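Local atomic coordinates of xylulokinase (Brucella ovis, PDB entry 5VM1), a protein that probably catalyses the ATP-dependent phosphorylation of D-xylulose to D-xylulose 5-phosphate, as a member of the FGGY carbohydrate kinase family. Residues Leu269-Gly274 with Trp295-Val300; Gln277-Ser282 with Gln390-Glu395; Gly257-Ser262 with Thr397-Val402. All blocks are in the same frame, centred on the assembly; numbering follows the deposited sequence.

Contact 1: residues Leu269-Gly274 with Trp295-Val300; sequences LFAANG and WHQMGV
Asn273 and Gln297 project from the same face of a two-stranded antiparallel ladder, one hydrogen-bonded pair apart along it, and their amides meet nearly perpendicular, with planes 84° apart. Asn273 ND2 donates to Gln297 OE1 at 3.3 Å from above the carbonyl plane, which makes this a poorly directed bond. The same OE1 has a better partner in the Thr394 hydroxyl, while Gln297 NE2 bonds to the carbonyl of Gln277, so the glutamine amide is gripped at both ends and its rotation about chi3 fixed. Beside them Trp295 pairs with Asn273 through both backbones: Asn273 N to Trp295 O is 2.8 Å and Trp295 N to Asn273 O 3.0 Å. Trp295 CB lies 4.1 Å from Asn273 CB, and the indole extends beyond the ladder to Arg191, against which it makes a cation-pi contact, while its NE1 hydrogen-bonds Thr188 O. These strands are neighbours in the antiparallel part of the sheet of an actin-like ATPase fold. On the other face, Phe270 and His296 form an offset stack with centroids 4.0 Å apart and planes at 16°. The phenylalanine CG lies anti to its own N (chi1 -175°), which carries the ring toward the neighbouring strand, where CE2 sits over the imidazole centre. Met298 follows on this face, its CG 4.2 Å from Phe270 CD2 and its side chain about 5 Å from that of Met87, a predicted substrate-binding residue.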
loop_
_atom_site.group_PDB
_atom_site.type_symbol
_atom_site.label_atom_id
_atom_site.label_comp_id
_atom_site.label_asym_id
_atom_site.label_seq_id
_atom_site.Cartn_x
_atom_site.Cartn_y
_atom_site.Cartn_z
ATOM N N LEU A 269 -1.833 0.083 8.649
ATOM C CA LEU A 269 -1.953 1.303 9.434
ATOM C C LEU A 269 -0.967 2.289 8.817
ATOM O O LEU A 269 0.243 2.056 8.859
ATOM C CB LEU A 269 -1.630 1.018 10.897
ATOM C CG LEU A 269 -1.784 2.137 11.915
ATOM C CD1 LEU A 269 -3.263 2.510 12.045
ATOM C CD2 LEU A 269 -1.227 1.711 13.248
ATOM N N PHE A 270 -1.482 3.354 8.199
ATOM C CA PHE A 270 -0.684 4.325 7.454
ATOM C C PHE A 270 -0.715 5.639 8.199
ATOM O O PHE A 270 -1.789 6.205 8.409
ATOM C CB PHE A 270 -1.215 4.540 6.044
ATOM C CG PHE A 270 -0.353 5.466 5.179
ATOM C CD1 PHE A 270 -0.295 6.832 5.418
ATOM C CD2 PHE A 270 0.365 4.954 4.088
ATOM C CE1 PHE A 270 0.471 7.659 4.618
ATOM C CE2 PHE A 270 1.138 5.773 3.281
ATOM C CZ PHE A 270 1.178 7.131 3.542
ATOM N N ALA A 271 0.460 6.138 8.552
ATOM C CA ALA A 271 0.590 7.398 9.252
ATOM C C ALA A 271 1.529 8.309 8.476
ATOM O O ALA A 271 2.651 7.909 8.135
ATOM C CB ALA A 271 1.117 7.156 10.672
ATOM N N ALA A 272 1.083 9.537 8.217
ATOM C CA ALA A 272 1.943 10.523 7.582
ATOM C C ALA A 272 2.860 11.171 8.617
ATOM O O ALA A 272 2.444 11.415 9.757
ATOM C CB ALA A 272 1.099 11.570 6.871
ATOM N N ASN A 273 4.124 11.429 8.217
ATOM C CA ASN A 273 5.163 11.996 9.084
ATOM C C ASN A 273 5.775 13.290 8.538
ATOM O O ASN A 273 6.007 13.430 7.329
ATOM C CB ASN A 273 6.338 11.029 9.322
ATOM C CG ASN A 273 5.924 9.685 9.899
ATOM O OD1 ASN A 273 6.571 8.676 9.636
ATOM N ND2 ASN A 273 4.854 9.666 10.683
ATOM N N GLY A 274 6.123 14.200 9.448
ATOM C CA GLY A 274 6.861 15.408 9.116
ATOM C C GLY A 274 8.359 15.229 8.972
ATOM O O GLY A 274 9.052 16.161 8.546
ATOM N N TRP A 295 7.195 12.282 4.841
ATOM C CA TRP A 295 7.436 10.848 4.941
ATOM C C TRP A 295 6.165 10.160 5.415
ATOM O O TRP A 295 5.127 10.800 5.628
ATOM C CB TRP A 295 8.583 10.536 5.908
ATOM C CG TRP A 295 9.930 10.732 5.314
ATOM C CD1 TRP A 295 10.758 9.755 4.806
ATOM C CD2 TRP A 295 10.609 11.975 5.121
ATOM N NE1 TRP A 295 11.913 10.321 4.321
ATOM C CE2 TRP A 295 11.856 11.679 4.511
ATOM C CE3 TRP A 295 10.297 13.313 5.410
ATOM C CZ2 TRP A 295 12.770 12.671 4.180
ATOM C CZ3 TRP A 295 11.201 14.292 5.084
ATOM C CH2 TRP A 295 12.423 13.971 4.482
ATOM N N HIS A 296 6.241 8.841 5.583
ATOM C CA HIS A 296 5.154 8.121 6.240
ATOM C C HIS A 296 5.643 6.809 6.826
ATOM O O HIS A 296 6.634 6.222 6.377
ATOM C CB HIS A 296 3.977 7.852 5.289
ATOM C CG HIS A 296 4.197 6.711 4.346
ATOM N ND1 HIS A 296 3.867 5.411 4.654
ATOM C CD2 HIS A 296 4.677 6.685 3.079
ATOM C CE1 HIS A 296 4.158 4.629 3.631
ATOM N NE2 HIS A 296 4.642 5.378 2.657
ATOM N N GLN A 297 4.870 6.328 7.788
ATOM C CA GLN A 297 5.055 5.025 8.395
ATOM C C GLN A 297 3.953 4.070 7.946
ATOM O O GLN A 297 2.840 4.476 7.599
ATOM C CB GLN A 297 5.068 5.135 9.920
ATOM C CG GLN A 297 6.399 5.536 10.448
ATOM C CD GLN A 297 6.323 6.273 11.755
ATOM O OE1 GLN A 297 5.262 6.762 12.156
ATOM N NE2 GLN A 297 7.449 6.339 12.447
ATOM N N MET A 298 4.263 2.781 7.996
ATOM C CA MET A 298 3.310 1.762 7.589
ATOM C C MET A 298 3.460 0.587 8.535
ATOM O O MET A 298 4.540 0.005 8.636
ATOM C CB MET A 298 3.548 1.330 6.138
ATOM C CG MET A 298 2.351 1.485 5.247
ATOM S SD MET A 298 2.495 0.519 3.749
ATOM C CE MET A 298 3.766 1.340 2.824
ATOM N N GLY A 299 2.408 0.298 9.294
ATOM C CA GLY A 299 2.322 -0.933 10.054
ATOM C C GLY A 299 1.512 -1.932 9.254
ATOM O O GLY A 299 0.452 -1.599 8.721
ATOM N N VAL A 300 2.046 -3.144 9.128
ATOM C CA VAL A 300 1.431 -4.186 8.308
ATOM C C VAL A 300 0.989 -5.341 9.196
ATOM O O VAL A 300 1.814 -5.958 9.874
ATOM C CB VAL A 300 2.368 -4.707 7.213
ATOM C CG1 VAL A 300 1.632 -5.741 6.391
ATOM C CG2 VAL A 300 2.820 -3.581 6.366
#

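Contact 2: residues Gln277-Ser282 with Gln390-Glu395; sequences QPKPES and QSAGTE
Gln277 keeps CG beside its backbone N (chi1 -50°) and then runs extended, a course that carries its amide across to Ala392; Lys279 instead sets CG opposite its own N and bends at chi2 (62°), folding its chain along Ser391. The glutamine bond is well formed. Gln277 NE2 lies 2.9 Å from Ala392 O, in the carbonyl plane and on a lone pair, and the acceptor in turn lies close to the plane of the amide. A second, weak bond runs from Gln277 NE2 to Thr394 OG1 at 3.3 Å, the two side chains crossing at about a right angle; that hydroxyl's stronger partner is Gln297. Ala392 O also accepts from Gln297 NE2, so two side-chain amides hold one carbonyl. The lysine acts mainly through its aliphatic part: CB packs against the methyl of Ala392, with Lys279 CB 3.5 Å from Ala392 CB, and further out CE passes Ser391 O. At the chain's end Lys279 NZ makes a weak bond to Ser391 O, 3.3 Å away, and a long salt bridge to Glu281. Ser391 OG is turned back to Ala388 O in the helix it follows. Gly393 N closes on Gln390 O, 3.2 Å apart. What the loop 277-282 clasps is thus a type I beta turn, Gln390 to Gly393, at the exit of helix 367-390.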
loop_
_atom_site.group_PDB
_atom_site.type_symbol
_atom_site.label_atom_id
_atom_site.label_comp_id
_atom_site.label_asym_id
_atom_site.label_seq_id
_atom_site.Cartn_x
_atom_site.Cartn_y
_atom_site.Cartn_z
ATOM N N GLN A 277 11.257 8.776 10.030
ATOM C CA GLN A 277 11.121 8.213 11.372
ATOM C C GLN A 277 11.158 6.688 11.302
ATOM O O GLN A 277 10.149 6.011 11.529
ATOM C CB GLN A 277 9.826 8.716 12.005
ATOM C CG GLN A 277 9.679 10.206 11.904
ATOM C CD GLN A 277 8.392 10.706 12.491
ATOM O OE1 GLN A 277 7.889 11.763 12.104
ATOM N NE2 GLN A 277 7.848 9.957 13.435
ATOM N N PRO A 278 12.324 6.112 11.043
ATOM C CA PRO A 278 12.397 4.661 10.906
ATOM C C PRO A 278 12.320 3.941 12.242
ATOM O O PRO A 278 12.722 4.447 13.291
ATOM C CB PRO A 278 13.768 4.448 10.259
ATOM C CG PRO A 278 14.588 5.575 10.798
ATOM C CD PRO A 278 13.640 6.749 10.848
ATOM N N LYS A 279 11.846 2.719 12.174
ATOM C CA LYS A 279 11.851 1.850 13.332
ATOM C C LYS A 279 11.827 0.412 12.836
ATOM O O LYS A 279 10.892 -0.334 13.141
ATOM C CB LYS A 279 10.646 2.133 14.235
ATOM C CG LYS A 279 10.822 1.712 15.699
ATOM C CD LYS A 279 11.952 2.470 16.303
ATOM C CE LYS A 279 11.829 2.636 17.794
ATOM N NZ LYS A 279 12.751 3.747 18.200
ATOM N N PRO A 280 12.830 -0.028 12.077
ATOM C CA PRO A 280 12.801 -1.418 11.582
ATOM C C PRO A 280 12.923 -2.438 12.693
ATOM O O PRO A 280 12.613 -3.609 12.467
ATOM C CB PRO A 280 14.000 -1.485 10.621
ATOM C CG PRO A 280 14.920 -0.410 11.097
ATOM C CD PRO A 280 14.038 0.691 11.647
ATOM N N GLU A 281 13.405 -2.035 13.872
ATOM C CA GLU A 281 13.521 -2.951 14.999
ATOM C C GLU A 281 12.156 -3.455 15.443
ATOM O O GLU A 281 12.049 -4.563 15.970
ATOM C CB GLU A 281 14.245 -2.264 16.158
ATOM C CG GLU A 281 15.391 -1.402 15.693
ATOM C CD GLU A 281 14.980 0.049 15.518
ATOM O OE1 GLU A 281 14.317 0.573 16.436
ATOM O OE2 GLU A 281 15.287 0.650 14.462
ATOM N N SER A 282 11.113 -2.638 15.285
ATOM C CA SER A 282 9.737 -3.039 15.536
ATOM C C SER A 282 8.988 -3.382 14.250
ATOM O O SER A 282 7.751 -3.418 14.252
ATOM C CB SER A 282 8.994 -1.935 16.276
ATOM O OG SER A 282 9.867 -1.202 17.102
ATOM N N GLN A 390 3.940 4.685 17.713
ATOM C CA GLN A 390 4.234 5.622 18.783
ATOM C C GLN A 390 5.670 5.492 19.269
ATOM O O GLN A 390 6.301 6.500 19.590
ATOM C CB GLN A 390 3.227 5.427 19.905
ATOM C CG GLN A 390 1.874 5.999 19.527
ATOM C CD GLN A 390 0.942 6.134 20.710
ATOM O OE1 GLN A 390 1.388 6.175 21.860
ATOM N NE2 GLN A 390 -0.344 6.359 20.425
ATOM N N SER A 391 6.237 4.285 19.259
ATOM C CA SER A 391 7.635 4.200 19.651
ATOM C C SER A 391 8.554 4.786 18.592
ATOM O O SER A 391 9.761 4.878 18.817
ATOM C CB SER A 391 8.039 2.752 19.923
ATOM O OG SER A 391 8.161 2.045 18.699
ATOM N N ALA A 392 8.022 5.146 17.431
ATOM C CA ALA A 392 8.830 5.724 16.373
ATOM C C ALA A 392 8.491 7.195 16.144
ATOM O O ALA A 392 8.700 7.711 15.040
ATOM C CB ALA A 392 8.699 4.897 15.093
ATOM N N GLY A 393 7.970 7.870 17.177
ATOM C CA GLY A 393 7.813 9.321 17.215
ATOM C C GLY A 393 6.501 9.879 16.704
ATOM O O GLY A 393 6.387 11.103 16.534
ATOM N N THR A 394 5.494 9.036 16.521
ATOM C CA THR A 394 4.221 9.392 15.914
ATOM C C THR A 394 3.150 9.237 16.981
ATOM O O THR A 394 3.114 8.219 17.677
ATOM C CB THR A 394 3.938 8.492 14.678
ATOM O OG1 THR A 394 4.687 8.963 13.553
ATOM C CG2 THR A 394 2.469 8.417 14.321
ATOM N N GLU A 395 2.302 10.242 17.141
ATOM C CA GLU A 395 1.110 10.120 17.976
ATOM C C GLU A 395 -0.100 10.196 17.050
ATOM O O GLU A 395 -0.248 11.161 16.296
ATOM C CB GLU A 395 1.098 11.204 19.061
ATOM C CG GLU A 395 -0.162 11.355 19.922
ATOM C CD GLU A 395 -0.152 12.698 20.649
ATOM O OE1 GLU A 395 0.677 12.859 21.570
ATOM O OE2 GLU A 395 -0.920 13.619 20.274
#

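Contact 3: residues Gly257-Ser262 with Thr397-Val402; sequences GHAFVS and TSLTAV
Strands 259-263 and 399-402 form one of the two parallel pairs in the middle of the seven-stranded sheet in the kinase's C-terminal half, where the fifth strand in chain order is laid beside the first. The backbones bond in the alternating way of parallel strands. Thr400 spans two residues of its neighbour, its N donating to Ala259 O at 3.0 Å and its O accepting from Val261 N at 2.8 Å; Val261 O receives Val402 N at 3.0 Å. The axes of the two short strands are inclined at 28° to one another, and before Ala259 and Leu399 the chains separate, with Gly257 and Thr397 CA atoms 6.3 Å apart.

On one face Leu399 and Val261 carry the packing. The leucine's first torsion (chi1 -168°) sets CG beside the carbonyl carbon, leaning it toward the neighbouring strand, and its methyls are split between two residues: Leu399 CD1 meets Ala259 CB at 3.5 Å, and Leu399 CD2 meets Val261 CG1 at 3.8 Å, valine and leucine crossing at about a right angle. Val261 CG1 also reaches Ala401 CB, 4.1 Å away. Helix 409-419 packs on this face through Leu419 on Leu399 and Leu412 on Ala401. Antiparallel strands on one flank of 259-263 and parallel strands 399-402 and 423-426 on the other are consistent with the ribonuclease H-like fold of actin-like ATPases, here with 285-288 added at the edge. The opposite face carries Phe260, Thr400, Ser262 and Val402. Phe260 takes CG between its backbone N and carbonyl carbon (chi1 75°), and its ring turns from strand 399-402 toward Phe270, to which it lies almost parallel. Val402 CG2 meets Ser262 CB at 4.0 Å. Helix 243-251 lies over this face, where Ala248 touches Phe260 and Met251 touches Val402.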
loop_
_atom_site.group_PDB
_atom_site.type_symbol
_atom_site.label_atom_id
_atom_site.label_comp_id
_atom_site.label_asym_id
_atom_site.label_seq_id
_atom_site.Cartn_x
_atom_site.Cartn_y
_atom_site.Cartn_z
ATOM N N GLY A 257 0.695 12.932 12.006
ATOM C CA GLY A 257 -0.232 12.389 12.969
ATOM C C GLY A 257 -1.556 11.951 12.401
ATOM O O GLY A 257 -2.364 11.364 13.141
ATOM N N HIS A 258 -1.821 12.256 11.129
ATOM C CA HIS A 258 -3.004 11.769 10.442
ATOM C C HIS A 258 -2.774 10.356 9.943
ATOM O O HIS A 258 -1.720 10.046 9.379
ATOM C CB HIS A 258 -3.363 12.692 9.286
ATOM C CG HIS A 258 -4.003 13.968 9.729
ATOM N ND1 HIS A 258 -5.269 14.342 9.330
ATOM C CD2 HIS A 258 -3.560 14.948 10.552
ATOM C CE1 HIS A 258 -5.577 15.500 9.885
ATOM N NE2 HIS A 258 -4.556 15.889 10.629
ATOM N N ALA A 259 -3.767 9.491 10.152
ATOM C CA ALA A 259 -3.588 8.079 9.863
ATOM C C ALA A 259 -4.857 7.461 9.289
ATOM O O ALA A 259 -5.976 7.898 9.565
ATOM C CB ALA A 259 -3.139 7.313 11.117
ATOM N N PHE A 260 -4.665 6.440 8.463
ATOM C CA PHE A 260 -5.765 5.595 8.061
ATOM C C PHE A 260 -5.423 4.142 8.351
ATOM O O PHE A 260 -4.266 3.723 8.266
ATOM C CB PHE A 260 -6.145 5.783 6.579
ATOM C CG PHE A 260 -5.187 5.153 5.584
ATOM C CD1 PHE A 260 -5.128 3.777 5.404
ATOM C CD2 PHE A 260 -4.431 5.955 4.732
ATOM C CE1 PHE A 260 -4.266 3.212 4.466
ATOM C CE2 PHE A 260 -3.580 5.402 3.778
ATOM C CZ PHE A 260 -3.498 4.028 3.638
ATOM N N VAL A 261 -6.454 3.368 8.663
ATOM C CA VAL A 261 -6.339 1.926 8.830
ATOM C C VAL A 261 -7.168 1.263 7.742
ATOM O O VAL A 261 -8.334 1.612 7.531
ATOM C CB VAL A 261 -6.789 1.459 10.231
ATOM C CG1 VAL A 261 -8.211 1.930 10.555
ATOM C CG2 VAL A 261 -6.623 -0.065 10.367
ATOM N N SER A 262 -6.559 0.329 7.048
ATOM C CA SER A 262 -7.166 -0.376 5.930
ATOM C C SER A 262 -7.465 -1.815 6.346
ATOM O O SER A 262 -6.546 -2.593 6.617
ATOM C CB SER A 262 -6.235 -0.338 4.728
ATOM O OG SER A 262 -6.710 -1.199 3.723
ATOM N N THR A 397 -3.787 10.798 16.453
ATOM C CA THR A 397 -4.911 11.444 17.131
ATOM C C THR A 397 -6.245 10.974 16.563
ATOM O O THR A 397 -7.085 10.422 17.283
ATOM C CB THR A 397 -4.815 12.969 17.009
ATOM O OG1 THR A 397 -4.714 13.337 15.624
ATOM C CG2 THR A 397 -3.611 13.490 17.776
ATOM N N SER A 398 -6.442 11.183 15.267
ATOM C CA SER A 398 -7.628 10.742 14.559
ATOM C C SER A 398 -7.243 9.699 13.518
ATOM O O SER A 398 -6.207 9.807 12.849
ATOM C CB SER A 398 -8.343 11.936 13.918
ATOM O OG SER A 398 -7.540 12.529 12.906
ATOM N N LEU A 399 -8.116 8.719 13.359
ATOM C CA LEU A 399 -7.916 7.590 12.475
ATOM C C LEU A 399 -9.093 7.481 11.511
ATOM O O LEU A 399 -10.246 7.667 11.905
ATOM C CB LEU A 399 -7.753 6.310 13.310
ATOM C CG LEU A 399 -7.266 5.062 12.586
ATOM C CD1 LEU A 399 -5.961 5.304 11.819
ATOM C CD2 LEU A 399 -7.121 3.939 13.571
ATOM N N THR A 400 -8.798 7.216 10.237
ATOM C CA THR A 400 -9.807 7.048 9.197
ATOM C C THR A 400 -9.769 5.622 8.662
ATOM O O THR A 400 -8.689 5.103 8.387
ATOM C CB THR A 400 -9.549 8.030 8.088
ATOM O OG1 THR A 400 -9.409 9.332 8.669
ATOM C CG2 THR A 400 -10.681 8.019 7.098
ATOM N N ALA A 401 -10.943 4.988 8.499
ATOM C CA ALA A 401 -11.027 3.560 8.163
ATOM C C ALA A 401 -11.531 3.316 6.743
ATOM O O ALA A 401 -12.561 3.865 6.339
ATOM C CB ALA A 401 -11.922 2.806 9.148
ATOM N N VAL A 402 -10.809 2.468 5.997
ATOM C CA VAL A 402 -11.191 2.039 4.654
ATOM C C VAL A 402 -10.949 0.541 4.523
ATOM O O VAL A 402 -10.461 -0.114 5.442
ATOM C CB VAL A 402 -10.429 2.799 3.548
ATOM C CG1 VAL A 402 -10.689 4.288 3.697
ATOM C CG2 VAL A 402 -8.919 2.435 3.535
#

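All three lie in the C-terminal FGGY region, and contacts 1 and 3 share one mixed sheet. Contact 3 joins strands 259-263 and 399-402, while contact 1 joins 267-273 and 295-301; strands 259-263 and 267-273 are neighbours, so the two ladders, centres 10 Å apart, form one surface. Contact 2 joins the loops beyond strand 267-273 and helix 367-390, its centre 9 Å from contact 1 and 16 Å from contact 3. Along the chain, contact 3 encloses both others, whose segments alternate. Gln297 ties contact 1 to contact 2 at the exit of helix 367-390. Contact 2 lies away from predicted sites; the Met298 side chain is about 7 Å from that of Asp243, the predicted proton acceptor.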